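Local structure of Nrps/pks (Streptomyces albus, 4OPF) at residues 179-191 with 223-235. The protein is a ketosynthase domain of an AT-less type I polyketide synthase for oxazolomycin, and probably condenses acyl units to extend the polyketide chain. Numbering follows the deposited sequence.
Sequences VEAAVVAGVTLLP and PAEGVGVLLLKPL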
ATOM      1  N   VAL A 179       2.441  10.181   9.094  1.00 29.88           N
ATOM      2  CA  VAL A 179       3.809  10.624   8.782  1.00 27.11           C
ATOM      3  C   VAL A 179       3.813  12.146   8.740  1.00 27.27           C
ATOM      4  O   VAL A 179       2.781  12.767   8.429  1.00 27.01           O
ATOM      5  CB  VAL A 179       4.292  10.055   7.446  1.00 26.03           C
ATOM      6  CG1 VAL A 179       4.311   8.545   7.492  1.00 27.05           C
ATOM      7  CG2 VAL A 179       3.403  10.488   6.276  1.00 25.72           C
ATOM      8  N   GLU A 180       4.945  12.728   9.040  1.00 27.42           N
ATOM      9  CA  GLU A 180       5.149  14.162   8.835  1.00 31.31           C
ATOM     10  C   GLU A 180       5.587  14.491   7.403  1.00 28.80           C
ATOM     11  O   GLU A 180       5.491  15.640   6.968  1.00 28.90           O
ATOM     12  CB  GLU A 180       6.150  14.723   9.847  1.00 35.32           C
ATOM     13  CG  GLU A 180       7.559  14.206   9.643  1.00 44.62           C
ATOM     14  CD  GLU A 180       8.657  15.055  10.295  1.00 53.75           C
ATOM     15  OE1 GLU A 180       8.832  14.959  11.528  1.00 51.97           O
ATOM     16  OE2 GLU A 180       9.376  15.778   9.539  1.00 66.47           O
ATOM     17  N   ALA A 181       6.092  13.505   6.675  1.00 24.58           N
ATOM     18  CA  ALA A 181       6.535  13.740   5.329  1.00 23.39           C
ATOM     19  C   ALA A 181       6.659  12.410   4.670  1.00 22.60           C
ATOM     20  O   ALA A 181       6.616  11.392   5.343  1.00 21.59           O
ATOM     21  CB  ALA A 181       7.875  14.469   5.347  1.00 24.24           C
ATOM     22  N   ALA A 182       6.755  12.412   3.357  1.00 20.70           N
ATOM     23  CA  ALA A 182       6.777  11.181   2.568  1.00 21.03           C
ATOM     24  C   ALA A 182       7.690  11.278   1.350  1.00 21.91           C
ATOM     25  O   ALA A 182       7.715  12.303   0.640  1.00 22.12           O
ATOM     26  CB  ALA A 182       5.386  10.853   2.080  1.00 21.05           C
ATOM     27  N   VAL A 183       8.432  10.221   1.114  1.00 19.13           N
ATOM     28  CA  VAL A 183       9.173  10.086  -0.097  1.00 20.43           C
ATOM     29  C   VAL A 183       8.314   9.209  -1.012  1.00 20.50           C
ATOM     30  O   VAL A 183       7.874   8.120  -0.604  1.00 19.51           O
ATOM     31  CB  VAL A 183      10.498   9.349   0.176  1.00 20.66           C
ATOM     32  CG1 VAL A 183      11.178   8.985  -1.106  1.00 21.87           C
ATOM     33  CG2 VAL A 183      11.418  10.157   1.057  1.00 21.26           C
ATOM     34  N   VAL A 184       8.095   9.643  -2.236  1.00 19.14           N
ATOM     35  CA  VAL A 184       7.343   8.871  -3.221  1.00 18.40           C
ATOM     36  C   VAL A 184       8.233   8.747  -4.446  1.00 19.73           C
ATOM     37  O   VAL A 184       8.767   9.726  -4.926  1.00 19.39           O
ATOM     38  CB  VAL A 184       6.055   9.608  -3.594  1.00 19.97           C
ATOM     39  CG1 VAL A 184       5.296   8.958  -4.741  1.00 21.03           C
ATOM     40  CG2 VAL A 184       5.146   9.621  -2.403  1.00 21.37           C
ATOM     41  N   ALA A 185       8.384   7.544  -4.972  1.00 19.90           N
ATOM     42  CA  ALA A 185       9.257   7.324  -6.088  1.00 21.50           C
ATOM     43  C   ALA A 185       8.628   6.342  -7.044  1.00 21.72           C
ATOM     44  O   ALA A 185       7.807   5.524  -6.672  1.00 21.32           O
ATOM     45  CB  ALA A 185      10.573   6.708  -5.632  1.00 21.66           C
ATOM     46  N   GLY A 186       9.142   6.366  -8.252  1.00 22.90           N
ATOM     47  CA  GLY A 186       8.873   5.328  -9.240  1.00 22.47           C
ATOM     48  C   GLY A 186      10.177   5.018  -9.912  1.00 23.61           C
ATOM     49  O   GLY A 186      10.977   5.922 -10.149  1.00 23.96           O
ATOM     50  N   VAL A 187      10.383   3.756 -10.256  1.00 23.52           N
ATOM     51  CA  VAL A 187      11.625   3.345 -10.869  1.00 24.47           C
ATOM     52  C   VAL A 187      11.384   2.173 -11.827  1.00 26.11           C
ATOM     53  O   VAL A 187      10.606   1.266 -11.540  1.00 24.76           O
ATOM     54  CB  VAL A 187      12.692   2.940  -9.801  1.00 26.07           C
ATOM     55  CG1 VAL A 187      12.283   1.686  -9.032  1.00 26.30           C
ATOM     56  CG2 VAL A 187      14.042   2.718 -10.417  1.00 27.69           C
ATOM     57  N   THR A 188      12.074   2.208 -12.965  1.00 28.12           N
ATOM     58  CA  THR A 188      12.169   1.056 -13.870  1.00 30.20           C
ATOM     59  C   THR A 188      13.501   1.058 -14.534  1.00 30.43           C
ATOM     60  O   THR A 188      13.893   2.053 -15.110  1.00 31.06           O
ATOM     61  CB  THR A 188      11.139   1.113 -15.016  1.00 34.56           C
ATOM     62  OG1 THR A 188       9.827   1.006 -14.486  1.00 36.87           O
ATOM     63  CG2 THR A 188      11.364  -0.026 -16.025  1.00 36.21           C
ATOM     64  N   LEU A 189      14.200  -0.051 -14.426  1.00 30.86           N
ATOM     65  CA  LEU A 189      15.328  -0.353 -15.270  1.00 35.02           C
ATOM     66  C   LEU A 189      14.987  -1.657 -16.004  1.00 38.37           C
ATOM     67  O   LEU A 189      14.358  -2.546 -15.445  1.00 35.44           O
ATOM     68  CB  LEU A 189      16.599  -0.565 -14.460  1.00 33.44           C
ATOM     69  CG  LEU A 189      17.186   0.720 -13.863  1.00 35.62           C
ATOM     70  CD1 LEU A 189      18.438   0.389 -13.045  1.00 36.21           C
ATOM     71  CD2 LEU A 189      17.554   1.725 -14.946  1.00 36.44           C
ATOM     72  N   LEU A 190      15.404  -1.768 -17.251  1.00 41.83           N
ATOM     73  CA  LEU A 190      15.085  -2.952 -18.025  1.00 50.04           C
ATOM     74  C   LEU A 190      16.068  -4.041 -17.716  1.00 54.72           C
ATOM     75  O   LEU A 190      17.231  -3.749 -17.547  1.00 54.50           O
ATOM     76  CB  LEU A 190      15.091  -2.628 -19.528  1.00 51.36           C
ATOM     77  CG  LEU A 190      13.942  -1.680 -19.890  1.00 51.73           C
ATOM     78  CD1 LEU A 190      13.843  -1.442 -21.376  1.00 56.21           C
ATOM     79  CD2 LEU A 190      12.622  -2.201 -19.365  1.00 52.93           C
ATOM     80  N   PRO A 191      15.586  -5.291 -17.602  1.00 69.11           N
ATOM     81  CA  PRO A 191      16.449  -6.495 -17.597  1.00 78.16           C
ATOM     82  C   PRO A 191      17.204  -6.694 -18.912  1.00 74.37           C
ATOM     83  O   PRO A 191      18.421  -6.599 -18.920  1.00 77.14           O
ATOM     84  CB  PRO A 191      15.455  -7.649 -17.393  1.00 80.00           C
ATOM     85  CG  PRO A 191      14.217  -7.029 -16.811  1.00 76.89           C
ATOM     86  CD  PRO A 191      14.169  -5.629 -17.351  1.00 73.61           C
ATOM     87  N   PRO A 223       9.361   0.264 -24.652  1.00 59.83           N
ATOM     88  CA  PRO A 223       9.662   0.244 -23.223  1.00 60.24           C
ATOM     89  C   PRO A 223      10.887   1.104 -22.946  1.00 53.78           C
ATOM     90  O   PRO A 223      11.799   1.198 -23.784  1.00 53.18           O
ATOM     91  CB  PRO A 223       9.937  -1.235 -22.924  1.00 65.48           C
ATOM     92  CG  PRO A 223       9.243  -1.985 -24.022  1.00 70.17           C
ATOM     93  CD  PRO A 223       9.426  -1.091 -25.241  1.00 69.54           C
ATOM     94  N   ALA A 224      10.839   1.781 -21.804  1.00 44.68           N
ATOM     95  CA  ALA A 224      11.840   2.731 -21.413  1.00 41.80           C
ATOM     96  C   ALA A 224      12.174   2.607 -19.910  1.00 37.83           C
ATOM     97  O   ALA A 224      11.449   2.008 -19.135  1.00 38.57           O
ATOM     98  CB  ALA A 224      11.340   4.125 -21.687  1.00 41.36           C
ATOM     99  N   GLU A 225      13.242   3.260 -19.531  1.00 34.94           N
ATOM    100  CA  GLU A 225      13.723   3.287 -18.175  1.00 33.64           C
ATOM    101  C   GLU A 225      13.384   4.640 -17.635  1.00 32.87           C
ATOM    102  O   GLU A 225      13.066   5.566 -18.381  1.00 32.67           O
ATOM    103  CB  GLU A 225      15.212   3.029 -18.152  1.00 33.10           C
ATOM    104  CG  GLU A 225      15.518   1.635 -18.624  1.00 34.70           C
ATOM    105  CD  GLU A 225      16.989   1.277 -18.479  1.00 38.87           C
ATOM    106  OE1 GLU A 225      17.878   2.159 -18.694  1.00 38.35           O
ATOM    107  OE2 GLU A 225      17.248   0.091 -18.159  1.00 40.27           O
ATOM    108  N   GLY A 226      13.411   4.739 -16.320  1.00 29.90           N
ATOM    109  CA  GLY A 226      13.248   6.015 -15.661  1.00 28.74           C
ATOM    110  C   GLY A 226      13.217   5.893 -14.149  1.00 26.73           C
ATOM    111  O   GLY A 226      12.974   4.814 -13.593  1.00 26.70           O
ATOM    112  N   VAL A 227      13.447   7.023 -13.498  1.00 26.72           N
ATOM    113  CA  VAL A 227      13.318   7.153 -12.050  1.00 25.17           C
ATOM    114  C   VAL A 227      12.953   8.585 -11.682  1.00 25.83           C
ATOM    115  O   VAL A 227      13.430   9.568 -12.269  1.00 25.33           O
ATOM    116  CB  VAL A 227      14.622   6.697 -11.328  1.00 24.94           C
ATOM    117  CG1 VAL A 227      15.810   7.494 -11.799  1.00 26.81           C
ATOM    118  CG2 VAL A 227      14.533   6.770  -9.797  1.00 24.07           C
ATOM    119  N   GLY A 228      12.096   8.687 -10.685  1.00 23.71           N
ATOM    120  CA  GLY A 228      11.690   9.975 -10.142  1.00 22.66           C
ATOM    121  C   GLY A 228      11.409   9.839  -8.673  1.00 20.68           C
ATOM    122  O   GLY A 228      10.888   8.806  -8.217  1.00 20.53           O
ATOM    123  N   VAL A 229      11.786  10.855  -7.918  1.00 20.65           N
ATOM    124  CA  VAL A 229      11.518  10.895  -6.486  1.00 21.11           C
ATOM    125  C   VAL A 229      10.974  12.248  -6.088  1.00 23.17           C
ATOM    126  O   VAL A 229      11.523  13.285  -6.510  1.00 23.44           O
ATOM    127  CB  VAL A 229      12.804  10.619  -5.682  1.00 21.49           C
ATOM    128  CG1 VAL A 229      12.497  10.566  -4.219  1.00 21.60           C
ATOM    129  CG2 VAL A 229      13.465   9.312  -6.157  1.00 22.05           C
ATOM    130  N   LEU A 230       9.888  12.237  -5.309  1.00 22.13           N
ATOM    131  CA  LEU A 230       9.287  13.462  -4.694  1.00 23.15           C
ATOM    132  C   LEU A 230       9.412  13.396  -3.189  1.00 24.62           C
ATOM    133  O   LEU A 230       9.268  12.305  -2.603  1.00 24.10           O
ATOM    134  CB  LEU A 230       7.801  13.533  -4.983  1.00 23.87           C
ATOM    135  CG  LEU A 230       7.432  13.374  -6.435  1.00 28.12           C
ATOM    136  CD1 LEU A 230       5.937  13.383  -6.539  1.00 31.24           C
ATOM    137  CD2 LEU A 230       8.058  14.484  -7.283  1.00 29.08           C
ATOM    138  N   LEU A 231       9.692  14.533  -2.567  1.00 23.78           N
ATOM    139  CA  LEU A 231       9.530  14.662  -1.136  1.00 24.35           C
ATOM    140  C   LEU A 231       8.276  15.514  -0.905  1.00 24.48           C
ATOM    141  O   LEU A 231       8.170  16.624  -1.441  1.00 24.76           O
ATOM    142  CB  LEU A 231      10.781  15.256  -0.474  1.00 26.11           C
ATOM    143  CG  LEU A 231      10.700  15.484   1.060  1.00 27.91           C
ATOM    144  CD1 LEU A 231      10.652  14.209   1.862  1.00 28.04           C
ATOM    145  CD2 LEU A 231      11.872  16.288   1.584  1.00 29.00           C
ATOM    146  N   LEU A 232       7.372  15.009  -0.073  1.00 22.40           N
ATOM    147  CA  LEU A 232       6.086  15.615   0.231  1.00 23.04           C
ATOM    148  C   LEU A 232       5.894  15.930   1.692  1.00 23.88           C
ATOM    149  O   LEU A 232       6.302  15.161   2.566  1.00 22.58           O
ATOM    150  CB  LEU A 232       4.996  14.660  -0.145  1.00 22.73           C
ATOM    151  CG  LEU A 232       5.026  14.063  -1.540  1.00 24.86           C
ATOM    152  CD1 LEU A 232       3.856  13.126  -1.753  1.00 26.20           C
ATOM    153  CD2 LEU A 232       4.993  15.125  -2.618  1.00 27.19           C
ATOM    154  N   LYS A 233       5.229  17.030   1.963  1.00 25.09           N
ATOM    155  CA  LYS A 233       4.824  17.424   3.324  1.00 26.79           C
ATOM    156  C   LYS A 233       3.434  18.099   3.253  1.00 26.63           C
ATOM    157  O   LYS A 233       3.090  18.689   2.238  1.00 27.07           O
ATOM    158  CB  LYS A 233       5.762  18.494   3.863  1.00 31.34           C
ATOM    159  CG  LYS A 233       7.135  18.020   4.239  1.00 37.60           C
ATOM    160  CD  LYS A 233       8.077  19.147   4.674  1.00 37.62           C
ATOM    161  CE  LYS A 233       7.678  19.751   5.998  1.00 39.20           C
ATOM    162  NZ  LYS A 233       8.913  20.326   6.610  1.00 42.01           N
ATOM    163  N   PRO A 234       2.716  18.142   4.352  1.00 25.87           N
ATOM    164  CA  PRO A 234       1.469  18.917   4.365  1.00 28.75           C
ATOM    165  C   PRO A 234       1.786  20.392   4.056  1.00 30.10           C
ATOM    166  O   PRO A 234       2.815  20.925   4.531  1.00 29.26           O
ATOM    167  CB  PRO A 234       0.991  18.768   5.825  1.00 29.69           C
ATOM    168  CG  PRO A 234       1.682  17.524   6.349  1.00 29.22           C
ATOM    169  CD  PRO A 234       3.031  17.580   5.676  1.00 27.35           C
ATOM    170  N   LEU A 235       0.980  21.022   3.219  1.00 30.20           N
ATOM    171  CA  LEU A 235       1.257  22.418   2.803  1.00 31.80           C
ATOM    172  C   LEU A 235       1.444  23.389   3.972  1.00 34.39           C
ATOM    173  O   LEU A 235       2.367  24.193   3.960  1.00 33.40           O
ATOM    174  CB  LEU A 235       0.173  22.937   1.893  1.00 32.32           C
ATOM    175  CG  LEU A 235       0.311  24.373   1.380  1.00 35.02           C
ATOM    176  CD1 LEU A 235       1.607  24.566   0.604  1.00 34.61           C
ATOM    177  CD2 LEU A 235      -0.873  24.768   0.477  1.00 34.97           C
TER
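Leu189 lays CD2 over one face of the Glu225 carboxylate, 3.6 Å from Glu225 CD, while the backbone N of Leu190 comes in at the OE2 edge. Leu190 CG packs instead on the methylene of Glu225, 3.9 Å from its CG. OE2 takes the backbone N-H of Leu190 at 2.8 Å from its N, a nearly straight bond (165°) made with the anti lone pair, while OE1 accepts from the backbone N of Leu57. With CG beside its own backbone N and the chain extended beyond it (chi2 -174°), Glu225 carries its carboxylate to Leu190.

From there strands 181-188 and 226-234 pair antiparallel, neighbours in the large mixed sheet of the thiolase-type fold, joined in sequence by 189-225. Four hydrogen-bonded pairs, Thr188 with Gly226, Gly186 with Gly228, Val184 with Leu230 and Ala182 with Leu232, each carry two backbone bonds; the straightest is Leu230 N to Val184 O, 2.8 Å and 174° at the hydrogen.

On one face Val183 CG1 meets Val229 CG1 at 3.7 Å; both methyls sit anti to their own backbone N. Alongside, Ala185 CB touches Val229 CG2 at 3.9 Å. Helix 79-95 covers this face, placing Leu84 on Ala185 and Glu87 on Val229. On the reverse face Val184 CG2 packs 3.8 Å from Leu232 CD1, and helix 162-175 lies over both residues. That face has no side chain at Gly186, Gly228 or Gly226; Thr188 there bonds through OG1 to Pro334 O.

The chemistry thus changes along the ladder: a buried, apolar centre held by paired backbone bonds gives way to an end where one carboxylate, its two oxygens gripped by different backbone N-H groups, ties the strand pair to Leu57, and those bonds would help stabilise its negative charge.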